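Toxin of toxin-antitoxin system (Rickettsia felis, PDB 3ZVK) acts as the toxin of the type II VapBC2 toxin-antitoxin system, a magnesium-dependent PIN-domain ribonuclease that cleaves single-stranded RNA and forms complexes with its antitoxin VapB2. Local coordinates at residues E26-A29 with K30-I34; A103-A106 with I107-A111. The protein carries 1 engineered substitution. All blocks are in the same frame, centred on the assembly; numbering follows the deposited sequence.

Interaction 1: E26-A29 with K30-I34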
ATOM      1  N   GLU A  26      29.733  13.735 -20.599  1.00 40.99           N
ATOM      2  CA  GLU A  26      29.486  12.961 -21.826  1.00 42.26           C
ATOM      3  C   GLU A  26      30.386  11.718 -21.890  1.00 44.33           C
ATOM      4  O   GLU A  26      29.929  10.675 -22.328  1.00 46.77           O
ATOM      5  CB  GLU A  26      29.810  13.818 -23.045  1.00 45.20           C
ATOM      6  CG  GLU A  26      28.880  13.620 -24.206  1.00 61.63           C
ATOM      7  CD  GLU A  26      28.378  14.975 -24.644  1.00 87.88           C
ATOM      8  OE1 GLU A  26      29.099  15.666 -25.398  1.00100.44           O
ATOM      9  OE2 GLU A  26      27.291  15.378 -24.183  1.00 87.00           O
ATOM     10  N   LEU A  27      31.669  11.833 -21.483  1.00 38.15           N
ATOM     11  CA  LEU A  27      32.595  10.715 -21.501  1.00 39.20           C
ATOM     12  C   LEU A  27      32.164   9.624 -20.524  1.00 45.21           C
ATOM     13  O   LEU A  27      32.119   8.443 -20.910  1.00 45.77           O
ATOM     14  CB  LEU A  27      34.030  11.169 -21.221  1.00 40.30           C
ATOM     15  CG  LEU A  27      35.087  10.061 -20.981  1.00 46.86           C
ATOM     16  CD1 LEU A  27      35.215   9.099 -22.197  1.00 50.96           C
ATOM     17  CD2 LEU A  27      36.401  10.652 -20.622  1.00 43.25           C
ATOM     18  N   LEU A  28      31.863  10.025 -19.274  1.00 39.37           N
ATOM     19  CA  LEU A  28      31.479   9.125 -18.218  1.00 39.33           C
ATOM     20  C   LEU A  28      30.130   8.478 -18.468  1.00 43.76           C
ATOM     21  O   LEU A  28      29.968   7.314 -18.128  1.00 43.72           O
ATOM     22  CB  LEU A  28      31.492   9.838 -16.831  1.00 38.55           C
ATOM     23  CG  LEU A  28      32.865  10.307 -16.275  1.00 44.03           C
ATOM     24  CD1 LEU A  28      32.667  11.042 -14.987  1.00 43.76           C
ATOM     25  CD2 LEU A  28      33.857   9.138 -16.084  1.00 41.79           C
ATOM     26  N   ALA A  29      29.164   9.218 -19.040  1.00 41.69           N
ATOM     27  CA  ALA A  29      27.787   8.749 -19.289  1.00 41.53           C
ATOM     28  C   ALA A  29      27.714   7.566 -20.245  1.00 47.76           C
ATOM     29  O   ALA A  29      26.755   6.800 -20.187  1.00 48.13           O
ATOM     30  CB  ALA A  29      26.915   9.886 -19.797  1.00 40.91           C
ATOM     31  N   LYS A  30      28.735   7.418 -21.110  1.00 45.27           N
ATOM     32  CA  LYS A  30      28.818   6.344 -22.093  1.00 45.76           C
ATOM     33  C   LYS A  30      28.959   4.938 -21.460  1.00 53.34           C
ATOM     34  O   LYS A  30      28.429   3.982 -22.018  1.00 54.67           O
ATOM     35  CB  LYS A  30      29.928   6.631 -23.099  1.00 47.24           C
ATOM     36  CG  LYS A  30      29.515   7.681 -24.125  1.00 53.40           C
ATOM     37  CD  LYS A  30      30.705   8.343 -24.775  1.00 60.37           C
ATOM     38  CE  LYS A  30      30.344   9.280 -25.889  1.00 63.90           C
ATOM     39  NZ  LYS A  30      31.509  10.111 -26.276  1.00 82.23           N
ATOM     40  N   ASN A  31      29.637   4.812 -20.299  1.00 49.11           N
ATOM     41  CA  ASN A  31      29.866   3.521 -19.639  1.00 49.37           C
ATOM     42  C   ASN A  31      29.484   3.508 -18.145  1.00 53.10           C
ATOM     43  O   ASN A  31      29.577   2.470 -17.499  1.00 53.99           O
ATOM     44  CB  ASN A  31      31.349   3.110 -19.811  1.00 47.51           C
ATOM     45  CG  ASN A  31      31.825   3.088 -21.238  1.00 67.36           C
ATOM     46  OD1 ASN A  31      31.387   2.268 -22.053  1.00 62.90           O
ATOM     47  ND2 ASN A  31      32.733   3.985 -21.586  1.00 50.17           N
ATOM     48  N   ASN A  32      29.067   4.658 -17.591  1.00 48.28           N
ATOM     49  CA  ASN A  32      28.748   4.810 -16.167  1.00 46.79           C
ATOM     50  C   ASN A  32      27.434   5.513 -15.961  1.00 48.18           C
ATOM     51  O   ASN A  32      26.881   6.057 -16.905  1.00 49.44           O
ATOM     52  CB  ASN A  32      29.884   5.586 -15.444  1.00 44.35           C
ATOM     53  CG  ASN A  32      31.256   5.073 -15.753  1.00 51.21           C
ATOM     54  OD1 ASN A  32      31.700   4.056 -15.240  1.00 51.97           O
ATOM     55  ND2 ASN A  32      31.924   5.720 -16.674  1.00 41.91           N
ATOM     56  N   THR A  33      26.933   5.510 -14.720  1.00 42.26           N
ATOM     57  CA  THR A  33      25.700   6.182 -14.316  1.00 38.92           C
ATOM     58  C   THR A  33      26.034   7.481 -13.609  1.00 44.25           C
ATOM     59  O   THR A  33      26.766   7.485 -12.613  1.00 44.65           O
ATOM     60  CB  THR A  33      24.872   5.273 -13.385  1.00 43.70           C
ATOM     61  OG1 THR A  33      24.562   4.045 -14.052  1.00 48.97           O
ATOM     62  CG2 THR A  33      23.586   5.931 -12.914  1.00 36.75           C
ATOM     63  N   ILE A  34      25.478   8.589 -14.123  1.00 41.04           N
ATOM     64  CA  ILE A  34      25.600   9.904 -13.511  1.00 38.33           C
ATOM     65  C   ILE A  34      24.391  10.116 -12.643  1.00 41.77           C
ATOM     66  O   ILE A  34      23.253  10.009 -13.126  1.00 43.13           O
ATOM     67  CB  ILE A  34      25.834  11.031 -14.534  1.00 40.18           C
ATOM     68  CG1 ILE A  34      27.226  10.786 -15.242  1.00 42.36           C
ATOM     69  CG2 ILE A  34      25.832  12.409 -13.785  1.00 36.60           C
ATOM     70  CD1 ILE A  34      27.344  11.395 -16.516  1.00 54.74           C
TER
HETATM   71  O   HOH W   1      33.165   6.170 -20.098  1.00 42.23           O
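E26 and K30 meet through backbone and side chain where helix 19-29 ends and the chain turns into strand 33-37, a helix-to-strand connection of the PIN domain. The lysine chain runs extended beyond CG, past the E26 carbonyl, with K30 CD 3.5 Å from E26 O. The charged ends stay apart, E26 OE1 lying 6.1 Å from K30 NZ, and E26 OE2 instead accepts a hydrogen bond from the backbone N of K47 in the VapB antitoxin chain. The L27 carbonyl is served by water: a water molecule donates to L27 O, its oxygen 2.6 Å away, and accepts from N31 ND2, bridging the helix to the turn. One residue on, L28 O gathers three N-H groups. The backbone bonds from N31 N and N32 N are both weak, whereas the side-chain amide N32 ND2 approaches to 2.9 Å, in the carbonyl plane and on a lone pair, with an N-H...O angle of 144°. N32 CG stands beside its own backbone N (chi1 -48°), which turns the amide back toward this carbonyl, and the acceptor sits 18° out of the amide plane. The other end of the same amide, N32 OD1, is hydrogen-bonded to the N-terminal M1 N, so one side chain ties the helix end to the start of the chain next to strand 2-5. Last comes A29, whose methyl packs on the buried I34: A29 CB touches the terminal carbon I34 CD1 at 3.6 Å.

Interaction 2: A103-A106 with I107-A111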
ATOM      1  N   ALA A 103      28.227  12.600   1.450  1.00 47.04           N
ATOM      2  CA  ALA A 103      29.415  11.731   1.477  1.00 49.04           C
ATOM      3  C   ALA A 103      29.040  10.312   1.879  1.00 52.87           C
ATOM      4  O   ALA A 103      29.464   9.363   1.213  1.00 53.21           O
ATOM      5  CB  ALA A 103      30.473  12.303   2.421  1.00 51.50           C
ATOM      6  N   SER A 104      28.190  10.178   2.921  1.00 49.95           N
ATOM      7  CA  SER A 104      27.652   8.907   3.449  1.00 51.45           C
ATOM      8  C   SER A 104      26.947   8.133   2.349  1.00 53.72           C
ATOM      9  O   SER A 104      27.068   6.917   2.276  1.00 53.89           O
ATOM     10  CB  SER A 104      26.623   9.181   4.546  1.00 55.16           C
ATOM     11  OG  SER A 104      27.253   9.830   5.634  1.00 70.09           O
ATOM     12  N   HIS A 105      26.167   8.863   1.533  1.00 48.91           N
ATOM     13  CA  HIS A 105      25.367   8.371   0.417  1.00 47.17           C
ATOM     14  C   HIS A 105      26.264   7.796  -0.673  1.00 52.10           C
ATOM     15  O   HIS A 105      25.992   6.686  -1.117  1.00 53.85           O
ATOM     16  CB  HIS A 105      24.420   9.464  -0.122  1.00 45.08           C
ATOM     17  CG  HIS A 105      23.249   8.919  -0.877  1.00 47.30           C
ATOM     18  ND1 HIS A 105      22.251   9.743  -1.335  1.00 47.38           N
ATOM     19  CD2 HIS A 105      22.963   7.651  -1.247  1.00 49.05           C
ATOM     20  CE1 HIS A 105      21.383   8.960  -1.946  1.00 46.19           C
ATOM     21  NE2 HIS A 105      21.761   7.693  -1.902  1.00 47.73           N
ATOM     22  N   ALA A 106      27.352   8.511  -1.068  1.00 47.49           N
ATOM     23  CA  ALA A 106      28.314   8.006  -2.054  1.00 47.08           C
ATOM     24  C   ALA A 106      28.995   6.737  -1.508  1.00 50.87           C
ATOM     25  O   ALA A 106      29.108   5.756  -2.241  1.00 51.61           O
ATOM     26  CB  ALA A 106      29.350   9.072  -2.395  1.00 47.62           C
ATOM     27  N   ILE A 107      29.380   6.729  -0.213  1.00 46.65           N
ATOM     28  CA  ILE A 107      30.005   5.575   0.428  1.00 48.23           C
ATOM     29  C   ILE A 107      29.053   4.376   0.370  1.00 53.55           C
ATOM     30  O   ILE A 107      29.458   3.298  -0.065  1.00 54.73           O
ATOM     31  CB  ILE A 107      30.522   5.892   1.875  1.00 52.05           C
ATOM     32  CG1 ILE A 107      31.685   6.880   1.874  1.00 52.03           C
ATOM     33  CG2 ILE A 107      30.963   4.612   2.608  1.00 53.47           C
ATOM     34  CD1 ILE A 107      31.935   7.639   3.193  1.00 59.65           C
ATOM     35  N   ALA A 108      27.785   4.575   0.769  1.00 50.50           N
ATOM     36  CA  ALA A 108      26.753   3.534   0.776  1.00 51.55           C
ATOM     37  C   ALA A 108      26.423   2.965  -0.606  1.00 59.91           C
ATOM     38  O   ALA A 108      26.062   1.787  -0.703  1.00 62.45           O
ATOM     39  CB  ALA A 108      25.503   4.048   1.432  1.00 50.60           C
ATOM     40  N   GLU A 109      26.547   3.790  -1.670  1.00 54.91           N
ATOM     41  CA  GLU A 109      26.295   3.368  -3.054  1.00 54.16           C
ATOM     42  C   GLU A 109      27.576   2.847  -3.750  1.00 58.34           C
ATOM     43  O   GLU A 109      27.515   2.367  -4.882  1.00 56.93           O
ATOM     44  CB  GLU A 109      25.685   4.538  -3.874  1.00 53.43           C
ATOM     45  CG  GLU A 109      24.312   5.037  -3.428  1.00 60.18           C
ATOM     46  CD  GLU A 109      23.116   4.105  -3.470  1.00 70.07           C
ATOM     47  OE1 GLU A 109      23.220   3.020  -4.078  1.00 58.94           O
ATOM     48  OE2 GLU A 109      22.059   4.473  -2.905  1.00 76.00           O
ATOM     49  N   ASN A 110      28.727   2.954  -3.067  1.00 57.15           N
ATOM     50  CA  ASN A 110      30.063   2.606  -3.571  1.00 58.48           C
ATOM     51  C   ASN A 110      30.358   3.409  -4.842  1.00 60.35           C
ATOM     52  O   ASN A 110      30.813   2.885  -5.845  1.00 61.35           O
ATOM     53  CB  ASN A 110      30.252   1.096  -3.752  1.00 60.97           C
ATOM     54  CG  ASN A 110      31.656   0.704  -3.424  1.00 95.14           C
ATOM     55  OD1 ASN A 110      32.604   0.977  -4.178  1.00 91.54           O
ATOM     56  ND2 ASN A 110      31.831   0.161  -2.222  1.00 92.79           N
ATOM     57  N   ALA A 111      30.054   4.695  -4.776  1.00 53.90           N
ATOM     58  CA  ALA A 111      30.153   5.647  -5.862  1.00 51.10           C
ATOM     59  C   ALA A 111      31.363   6.571  -5.731  1.00 53.62           C
ATOM     60  O   ALA A 111      31.879   6.771  -4.636  1.00 53.76           O
ATOM     61  CB  ALA A 111      28.867   6.483  -5.901  1.00 48.84           C
TER
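A106 O accepts from A111 N and, weakly, from E109 N at the end of helix 97-109. A111 N reaches A106 O at 2.9 Å along an almost straight bond (178°), while E109 N donates chiefly to H105 O, at 3.0 Å. N110, the first residue to leave helical geometry, has positive phi and donates its N to I107 O at 3.1 Å. This is a Schellman motif, and it turns the chain from the helix into strand 112-115 of the parallel PIN-domain sheet. The turn brings A111 CB back against the last turn of the helix, 4.4 Å from A106 CB, and the A111 methyl also packs on I2 and M4 of strand 2-5. Earlier in the helix the regular pattern holds, with I107 N bonding to A103 O and A108 N to S104 O. I107 CG1 lies 3.4 Å from A103 O, the carbonyl to which its own N-H donates. On another face the side chains of H105 and E109 run alongside each other. E109 CG lies 3.7 Å from H105 CD2, and the bend at chi2 (-62°) swings the carboxylate to the edge of the imidazole, where OE2 lies near the ring plane although the two flat groups are turned 51° apart. The resulting bond from H105 NE2 to E109 OE2 is weak, at 3.4 Å. Stronger polar partners hold both groups from outside: H105 ND1 is hydrogen-bonded to S37 OG, and E109 OE1 forms a salt bridge with K76 NZ. The ring of F73 meets the imidazole edge-to-face.

Both interactions sit where a helix gives way to a strand of the same parallel sheet: interaction 1 leads into strand 33-37 and interaction 2 into strand 112-115, the two neighbours of strand 2-5. Their centres are about 18 Å apart, and their nearest atoms about 7 Å, without touching. Strand 2-5 joins them indirectly, since N32 packs on Y3 and H105 on M4. That strand leads to G6, an engineered residue at the predicted magnesium site. The side chain of I34 in interaction 1 lies about 10 Å from the position of G6, and that of A106 in interaction 2 about 9 Å from G6. The antitoxin chain reaches interaction 1, whereas no other protein chain touches interaction 2.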